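Local structure of endo-1,4-beta-xylanase (Uncultured bacterium, 7AX7) at residues 34-38 with 39-43; 98-101 with 102-106; 163-166 with 167-171. The protein probably removes acetyl groups from acetylated xylan with the help of a bound cobalt ion, as the carbohydrate esterase family 4 domain of a multidomain xylanase. One frame throughout, in Å; residues are numbered along the deposited sequence.

All three contacts are local, each made within one continuous run of chain. Contacts 1 and 2 lie near the cobalt site and touch each other: the Phe35 ring of contact 1 takes the guanidinium of Arg100 in contact 2 as a cation-pi partner, CD1 being 3.4 Å from NH1. Contact 3, on a helix outside the parallel sheet, is the most peripheral, its centre about 17 Å from that of the chain against about 12 and 10 Å for contacts 1 and 2. Each mixes buried with exposed residues. The chemistry follows position: 3-10 bonds and mixed polar and apolar packing in contact 1, prolines and a bound acetate in contact 2, regular helix bonds interrupted by a proline in contact 3.

Contact 1 (34-38 with 39-43); sequences FFLIG and QNVNS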
loop_
_atom_site.group_PDB
_atom_site.type_symbol
_atom_site.label_atom_id
_atom_site.label_comp_id
_atom_site.label_asym_id
_atom_site.label_seq_id
_atom_site.Cartn_x
_atom_site.Cartn_y
_atom_site.Cartn_z
ATOM N N PHE A 34 0.454 -2.086 -3.561
ATOM C CA PHE A 34 -1.000 -2.040 -3.418
ATOM C C PHE A 34 -1.415 -3.029 -2.341
ATOM O O PHE A 34 -1.279 -4.248 -2.519
ATOM C CB PHE A 34 -1.693 -2.353 -4.745
ATOM C CG PHE A 34 -1.446 -1.319 -5.804
ATOM C CD1 PHE A 34 -0.321 -1.392 -6.624
ATOM C CD2 PHE A 34 -2.327 -0.261 -5.969
ATOM C CE1 PHE A 34 -0.088 -0.423 -7.597
ATOM C CE2 PHE A 34 -2.109 0.705 -6.938
ATOM C CZ PHE A 34 -0.983 0.632 -7.752
ATOM N N PHE A 35 -1.927 -2.494 -1.234
ATOM C CA PHE A 35 -2.479 -3.293 -0.150
ATOM C C PHE A 35 -3.938 -3.575 -0.483
ATOM O O PHE A 35 -4.791 -2.676 -0.425
ATOM C CB PHE A 35 -2.316 -2.560 1.181
ATOM C CG PHE A 35 -0.884 -2.463 1.643
ATOM C CD1 PHE A 35 -0.026 -1.524 1.096
ATOM C CD2 PHE A 35 -0.398 -3.320 2.627
ATOM C CE1 PHE A 35 1.307 -1.433 1.517
ATOM C CE2 PHE A 35 0.935 -3.241 3.059
ATOM C CZ PHE A 35 1.791 -2.297 2.495
ATOM N N LEU A 36 -4.221 -4.816 -0.849
ATOM C CA LEU A 36 -5.509 -5.155 -1.419
ATOM C C LEU A 36 -6.468 -5.648 -0.348
ATOM O O LEU A 36 -6.075 -6.304 0.624
ATOM C CB LEU A 36 -5.365 -6.226 -2.504
ATOM C CG LEU A 36 -4.331 -6.013 -3.619
ATOM C CD1 LEU A 36 -4.354 -7.210 -4.564
ATOM C CD2 LEU A 36 -4.590 -4.729 -4.377
ATOM N N ILE A 37 -7.740 -5.326 -0.551
ATOM C CA ILE A 37 -8.833 -5.908 0.214
ATOM C C ILE A 37 -9.193 -7.240 -0.432
ATOM O O ILE A 37 -9.496 -7.298 -1.628
ATOM C CB ILE A 37 -10.038 -4.954 0.249
ATOM C CG1 ILE A 37 -9.629 -3.633 0.915
ATOM C CG2 ILE A 37 -11.230 -5.612 0.953
ATOM C CD1 ILE A 37 -10.712 -2.563 0.918
ATOM N N GLY A 38 -9.154 -8.316 0.359
ATOM C CA GLY A 38 -9.327 -9.649 -0.202
ATOM C C GLY A 38 -10.631 -9.836 -0.961
ATOM O O GLY A 38 -10.659 -10.495 -2.006
ATOM N N GLN A 39 -11.734 -9.275 -0.448
ATOM C CA GLN A 39 -12.994 -9.469 -1.156
ATOM C C GLN A 39 -13.055 -8.686 -2.464
ATOM O O GLN A 39 -13.955 -8.939 -3.272
ATOM C CB GLN A 39 -14.192 -9.121 -0.257
ATOM C CG GLN A 39 -14.365 -7.653 0.067
ATOM C CD GLN A 39 -15.379 -7.418 1.185
ATOM O OE1 GLN A 39 -15.976 -8.357 1.707
ATOM N NE2 GLN A 39 -15.567 -6.157 1.554
ATOM N N ASN A 40 -12.116 -7.769 -2.706
ATOM C CA ASN A 40 -11.999 -7.117 -4.003
ATOM C C ASN A 40 -11.167 -7.923 -4.997
ATOM O O ASN A 40 -10.999 -7.480 -6.134
ATOM C CB ASN A 40 -11.392 -5.713 -3.855
ATOM C CG ASN A 40 -12.332 -4.725 -3.158
ATOM O OD1 ASN A 40 -13.499 -5.016 -2.927
ATOM N ND2 ASN A 40 -11.815 -3.542 -2.843
ATOM N N VAL A 41 -10.633 -9.079 -4.599
ATOM C CA VAL A 41 -9.879 -9.955 -5.496
ATOM C C VAL A 41 -10.877 -10.940 -6.100
ATOM O O VAL A 41 -11.298 -11.892 -5.445
ATOM C CB VAL A 41 -8.740 -10.679 -4.770
ATOM C CG1 VAL A 41 -8.080 -11.708 -5.687
ATOM C CG2 VAL A 41 -7.704 -9.688 -4.255
ATOM N N ASN A 42 -11.256 -10.716 -7.356
ATOM C CA ASN A 42 -12.274 -11.541 -8.004
ATOM C C ASN A 42 -12.111 -11.422 -9.521
ATOM O O ASN A 42 -11.199 -10.754 -10.020
ATOM C CB ASN A 42 -13.675 -11.116 -7.548
ATOM C CG ASN A 42 -13.896 -9.628 -7.722
ATOM O OD1 ASN A 42 -13.880 -9.125 -8.843
ATOM N ND2 ASN A 42 -14.076 -8.912 -6.616
ATOM N N SER A 43 -13.013 -12.079 -10.261
ATOM C CA SER A 43 -12.906 -12.071 -11.720
ATOM C C SER A 43 -13.070 -10.673 -12.302
ATOM O O SER A 43 -12.546 -10.402 -13.391
ATOM C CB SER A 43 -13.927 -13.030 -12.337
ATOM O OG SER A 43 -15.228 -12.745 -11.865
HETATM O O HOH W 1 -11.801 -13.189 -3.230
#
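Ile37 and Asn40 lie side by side and point the same way, on a short 3-10 turn that follows strand 33-36 of the NodB-type, distorted (beta/alpha) barrel. Asn40 ND2 comes alongside the branched root of Ile37, 3.8 Å from CB, so the amide is laid along an aliphatic side chain. Gln39 flanks the same isoleucine: its CG, held between the backbone N and the carbonyl carbon (chi1 70°), is 3.8 Å from Ile37 CG2, and the rest of the chain runs out extended, which suits an exposed glutamine. An apolar isoleucine suits this buried position: its side chain, about 5 Å from the bound cobalt ion, also packs on the metal ligand His66.

Further round, Leu36 and Val41 meet at about a right angle, CD1 to CG2 4.2 Å. Apolar side chains suit both places: each touches Met49 of helix 46-54, and on helix 74-92 Leu36 also meets Ile88, and Val41 meets Ala87. The turn itself is held by two bonds of the 3-10 spacing. Asn40 N donates to Ile37 O at 2.9 Å, and Val41 N donates to Gly38 O at 3.0 Å. Gly38 O has a second donor, a water that lies 3.2 Å from it and also bonds Val41 O at 2.6 Å.

Contact 2 (98-101 with 102-106); sequences FFRP and PYIAV. With ACT (acetate ion), chain C.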
loop_
_atom_site.group_PDB
_atom_site.type_symbol
_atom_site.label_atom_id
_atom_site.label_comp_id
_atom_site.label_asym_id
_atom_site.label_seq_id
_atom_site.Cartn_x
_atom_site.Cartn_y
_atom_site.Cartn_z
ATOM N N PHE A 98 3.514 -8.140 3.233
ATOM C CA PHE A 98 3.221 -7.063 4.163
ATOM C C PHE A 98 1.721 -6.964 4.395
ATOM O O PHE A 98 0.913 -7.345 3.542
ATOM C CB PHE A 98 3.791 -5.742 3.647
ATOM C CG PHE A 98 5.281 -5.741 3.580
ATOM C CD1 PHE A 98 6.036 -5.482 4.723
ATOM C CD2 PHE A 98 5.936 -6.049 2.392
ATOM C CE1 PHE A 98 7.435 -5.504 4.671
ATOM C CE2 PHE A 98 7.329 -6.067 2.321
ATOM C CZ PHE A 98 8.082 -5.797 3.460
ATOM N N PHE A 99 1.370 -6.447 5.570
ATOM C CA PHE A 99 0.000 -6.194 5.981
ATOM C C PHE A 99 -0.138 -4.739 6.404
ATOM O O PHE A 99 0.734 -4.198 7.094
ATOM C CB PHE A 99 -0.395 -7.122 7.147
ATOM C CG PHE A 99 -1.651 -6.716 7.864
ATOM C CD1 PHE A 99 -2.891 -6.849 7.254
ATOM C CD2 PHE A 99 -1.599 -6.242 9.175
ATOM C CE1 PHE A 99 -4.059 -6.507 7.929
ATOM C CE2 PHE A 99 -2.761 -5.891 9.857
ATOM C CZ PHE A 99 -3.996 -6.023 9.229
ATOM N N ARG A 100 -1.230 -4.104 5.990
ATOM C CA ARG A 100 -1.574 -2.792 6.526
ATOM C C ARG A 100 -2.951 -2.858 7.172
ATOM O O ARG A 100 -3.926 -3.236 6.503
ATOM C CB ARG A 100 -1.537 -1.713 5.449
ATOM C CG ARG A 100 -1.918 -0.339 5.971
ATOM C CD ARG A 100 -1.844 0.666 4.829
ATOM N NE ARG A 100 -0.533 1.276 4.719
ATOM C CZ ARG A 100 0.014 1.680 3.576
ATOM N NH1 ARG A 100 -0.625 1.517 2.423
ATOM N NH2 ARG A 100 1.208 2.235 3.588
ATOM N N PRO A 101 -3.077 -2.521 8.450
ATOM C CA PRO A 101 -4.356 -2.684 9.152
ATOM C C PRO A 101 -5.403 -1.697 8.657
ATOM O O PRO A 101 -5.118 -0.501 8.499
ATOM C CB PRO A 101 -3.986 -2.419 10.619
ATOM C CG PRO A 101 -2.747 -1.601 10.571
ATOM C CD PRO A 101 -1.995 -2.097 9.356
ATOM N N PRO A 102 -6.630 -2.161 8.407
ATOM C CA PRO A 102 -7.709 -1.233 8.042
ATOM C C PRO A 102 -7.885 -0.162 9.108
ATOM O O PRO A 102 -7.883 -0.449 10.308
ATOM C CB PRO A 102 -8.943 -2.139 7.951
ATOM C CG PRO A 102 -8.380 -3.525 7.682
ATOM C CD PRO A 102 -7.084 -3.562 8.444
ATOM N N TYR A 103 -8.037 1.082 8.657
ATOM C CA TYR A 103 -8.190 2.254 9.516
ATOM C C TYR A 103 -6.980 2.489 10.409
ATOM O O TYR A 103 -7.044 3.316 11.323
ATOM C CB TYR A 103 -9.465 2.151 10.369
ATOM C CG TYR A 103 -10.646 1.746 9.517
ATOM C CD1 TYR A 103 -11.238 2.654 8.644
ATOM C CD2 TYR A 103 -11.129 0.443 9.537
ATOM C CE1 TYR A 103 -12.297 2.280 7.836
ATOM C CE2 TYR A 103 -12.200 0.061 8.737
ATOM C CZ TYR A 103 -12.772 0.984 7.885
ATOM O OH TYR A 103 -13.828 0.613 7.087
ATOM N N ILE A 104 -5.874 1.791 10.158
ATOM C CA ILE A 104 -4.734 1.797 11.063
ATOM C C ILE A 104 -5.256 1.567 12.477
ATOM O O ILE A 104 -4.816 2.217 13.432
ATOM C CB ILE A 104 -3.939 3.113 10.961
ATOM C CG1 ILE A 104 -3.758 3.528 9.499
ATOM C CG2 ILE A 104 -2.581 2.964 11.642
ATOM C CD1 ILE A 104 -2.852 2.601 8.695
ATOM N N ALA A 105 -6.226 0.669 12.616
ATOM C CA ALA A 105 -6.723 0.249 13.921
ATOM C C ALA A 105 -6.045 -1.070 14.277
ATOM O O ALA A 105 -6.276 -2.091 13.617
ATOM C CB ALA A 105 -8.246 0.108 13.912
ATOM N N VAL A 106 -5.212 -1.047 15.318
ATOM C CA VAL A 106 -4.430 -2.209 15.725
ATOM C C VAL A 106 -4.481 -2.338 17.242
ATOM O O VAL A 106 -4.424 -1.333 17.960
ATOM C CB VAL A 106 -2.966 -2.101 15.252
ATOM C CG1 VAL A 106 -2.908 -1.697 13.788
ATOM C CG2 VAL A 106 -2.232 -1.099 16.100
HETATM C C ACT C . -6.900 2.432 5.493
HETATM O O ACT C . -6.636 2.453 4.259
HETATM O OXT ACT C . -7.819 1.812 6.089
HETATM C CH3 ACT C . -5.937 3.281 6.387
#
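The Phe99 ring meets Pro102 at its far end, CZ lying 4.0 Å from Pro102 CD, and the two side chains cross at about a right angle. One face of this ring carries Pro101 N, 3.6 Å above the plane and offset toward the rim. The Tyr103 ring, for its part, meets the ring of the metal ligand His66 edge to face.

Arg100, Pro101, Pro102 and Tyr103 form the Arg-Pro-Pro-Tyr signature of family 4 esterases. Ile104 N donates to Pro101 O at 2.9 Å, closing a type II turn; proline suits Pro102, whose phi of -56° matches the first corner. Tyr103 takes the left-handed second corner (phi 62°), and its N-H gives a straight bond to OXT of an acetate ion, 2.7 Å away and probably from the crystallisation liquor. This is consistent with the oxyanion-binding role of that amide in the family. Ile104 lines the same spot with CG1, 3.8 Å from the acetate CH3. Pro101 CG is modelled only 3.2 Å from Val106 CG1, too close for its detail to be trusted.

The buried Arg100 makes a salt bridge to Asp11 and hydrogen bonds to Thr9 and the carbonyl of Gln120. Its side chain packs on Ile119 of strand 118-123 and on Ile149 and Leu151 of strand 148-153, while Phe99, Pro101 and Val106 pack on helix 108-113.

Contact 3 (163-166 with 167-171); sequences QALP and QIIEG
Backbone amides of Ile168, Ile169 and Glu170 bond the carbonyls of Ala164, Leu165 and Pro166 one turn earlier, the regular alpha-helical pattern, in helix 159-174 outside the parallel sheet of the NodB fold. The bond between Ile169 N and Leu165 O is 3.0 Å long. That from Ile168 N to Ala164 O is longer, 3.3 Å.

The irregularity is Pro166, whose nitrogen has no hydrogen to give to the turn before, and the helix kinks there. Proline can still sit in mid-helix because its phi of -60° is helical and its own carbonyl is used by Glu170.

Two apolar pairs follow the helix at the four-residue spacing. Leu165 CG lies 3.9 Å from Ile169 CD1, the side chains crossing obliquely; with CG anti to the backbone N (chi1 -172°), the end of the leucine comes back toward the isoleucine, CD1 also reaching it. Ala164 CB lies 4.1 Å from Ile168 CD1. Leucine and isoleucine suit the first pair, which packs on helix 16-28 and strand 4-11. In the second, the small alanine suits a place beside helix 133-143, whose Arg136 and Val137 touch it, while Ala140 touches Ile168.

Gln167 stands on a partly exposed side. Its NE2 bonds Gln134 OE1 of helix 133-143, which should settle the orientation of the amide and turn OE1 to a water. Next to the kink the helix is opened: Gln163 O and Gln167 N are 5.0 Å apart, and the same water sits between them, accepting from Gln167 N at 2.9 Å and bonded to Gln163 O at 2.6 Å.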
loop_
_atom_site.group_PDB
_atom_site.type_symbol
_atom_site.label_atom_id
_atom_site.label_comp_id
_atom_site.label_asym_id
_atom_site.label_seq_id
_atom_site.Cartn_x
_atom_site.Cartn_y
_atom_site.Cartn_z
ATOM N N GLN A 163 -5.755 12.604 -9.986
ATOM C CA GLN A 163 -5.340 13.918 -10.470
ATOM C C GLN A 163 -4.044 14.369 -9.809
ATOM O O GLN A 163 -3.196 14.991 -10.453
ATOM C CB GLN A 163 -6.443 14.950 -10.222
ATOM C CG GLN A 163 -7.673 14.775 -11.078
ATOM C CD GLN A 163 -8.813 15.689 -10.637
ATOM O OE1 GLN A 163 -9.490 15.431 -9.631
ATOM N NE2 GLN A 163 -9.020 16.768 -11.379
ATOM N N ALA A 164 -3.873 14.052 -8.525
ATOM C CA ALA A 164 -2.710 14.507 -7.769
ATOM C C ALA A 164 -1.442 13.742 -8.126
ATOM O O ALA A 164 -0.346 14.296 -8.023
ATOM C CB ALA A 164 -2.982 14.371 -6.271
ATOM N N LEU A 165 -1.565 12.484 -8.548
ATOM C CA LEU A 165 -0.388 11.626 -8.640
ATOM C C LEU A 165 0.692 12.135 -9.603
ATOM O O LEU A 165 1.885 12.012 -9.267
ATOM C CB LEU A 165 -0.839 10.207 -9.009
ATOM C CG LEU A 165 0.243 9.126 -8.958
ATOM C CD1 LEU A 165 0.863 9.027 -7.565
ATOM C CD2 LEU A 165 -0.317 7.782 -9.383
ATOM N N PRO A 166 0.382 12.701 -10.776
ATOM C CA PRO A 166 1.486 13.147 -11.645
ATOM C C PRO A 166 2.377 14.198 -11.006
ATOM O O PRO A 166 3.605 14.082 -11.106
ATOM C CB PRO A 166 0.755 13.665 -12.893
ATOM C CG PRO A 166 -0.460 12.767 -12.963
ATOM C CD PRO A 166 -0.901 12.697 -11.504
ATOM N N GLN A 167 1.804 15.211 -10.340
ATOM C CA GLN A 167 2.631 16.201 -9.649
ATOM C C GLN A 167 3.465 15.557 -8.552
ATOM O O GLN A 167 4.607 15.963 -8.309
ATOM C CB GLN A 167 1.769 17.309 -9.038
ATOM C CG GLN A 167 1.154 18.304 -10.020
ATOM C CD GLN A 167 0.137 19.243 -9.345
ATOM O OE1 GLN A 167 -1.076 19.059 -9.478
ATOM N NE2 GLN A 167 0.635 20.246 -8.626
ATOM N N ILE A 168 2.889 14.591 -7.837
ATOM C CA ILE A 168 3.618 13.939 -6.754
ATOM C C ILE A 168 4.859 13.237 -7.296
ATOM O O ILE A 168 5.965 13.413 -6.773
ATOM C CB ILE A 168 2.706 12.962 -5.987
ATOM C CG1 ILE A 168 1.600 13.728 -5.243
ATOM C CG2 ILE A 168 3.551 12.110 -4.992
ATOM C CD1 ILE A 168 0.482 12.828 -4.683
ATOM N N ILE A 169 4.698 12.439 -8.356
ATOM C CA ILE A 169 5.834 11.694 -8.902
ATOM C C ILE A 169 6.873 12.656 -9.462
ATOM O O ILE A 169 8.065 12.582 -9.132
ATOM C CB ILE A 169 5.363 10.695 -9.975
ATOM C CG1 ILE A 169 4.532 9.576 -9.340
ATOM C CG2 ILE A 169 6.563 10.127 -10.764
ATOM C CD1 ILE A 169 3.814 8.734 -10.343
ATOM N N GLU A 170 6.432 13.571 -10.325
ATOM C CA GLU A 170 7.340 14.542 -10.920
ATOM C C GLU A 170 8.092 15.313 -9.846
ATOM O O GLU A 170 9.295 15.572 -9.987
ATOM C CB GLU A 170 6.556 15.504 -11.813
ATOM C CG GLU A 170 7.422 16.482 -12.589
ATOM C CD GLU A 170 6.643 17.685 -13.066
ATOM O OE1 GLU A 170 5.812 17.527 -13.981
ATOM O OE2 GLU A 170 6.852 18.784 -12.511
ATOM N N GLY A 171 7.397 15.687 -8.765
ATOM C CA GLY A 171 8.021 16.503 -7.735
ATOM C C GLY A 171 9.031 15.734 -6.906
ATOM O O GLY A 171 10.075 16.272 -6.524
HETATM O O HOH W 2 -0.893 16.142 -10.748
#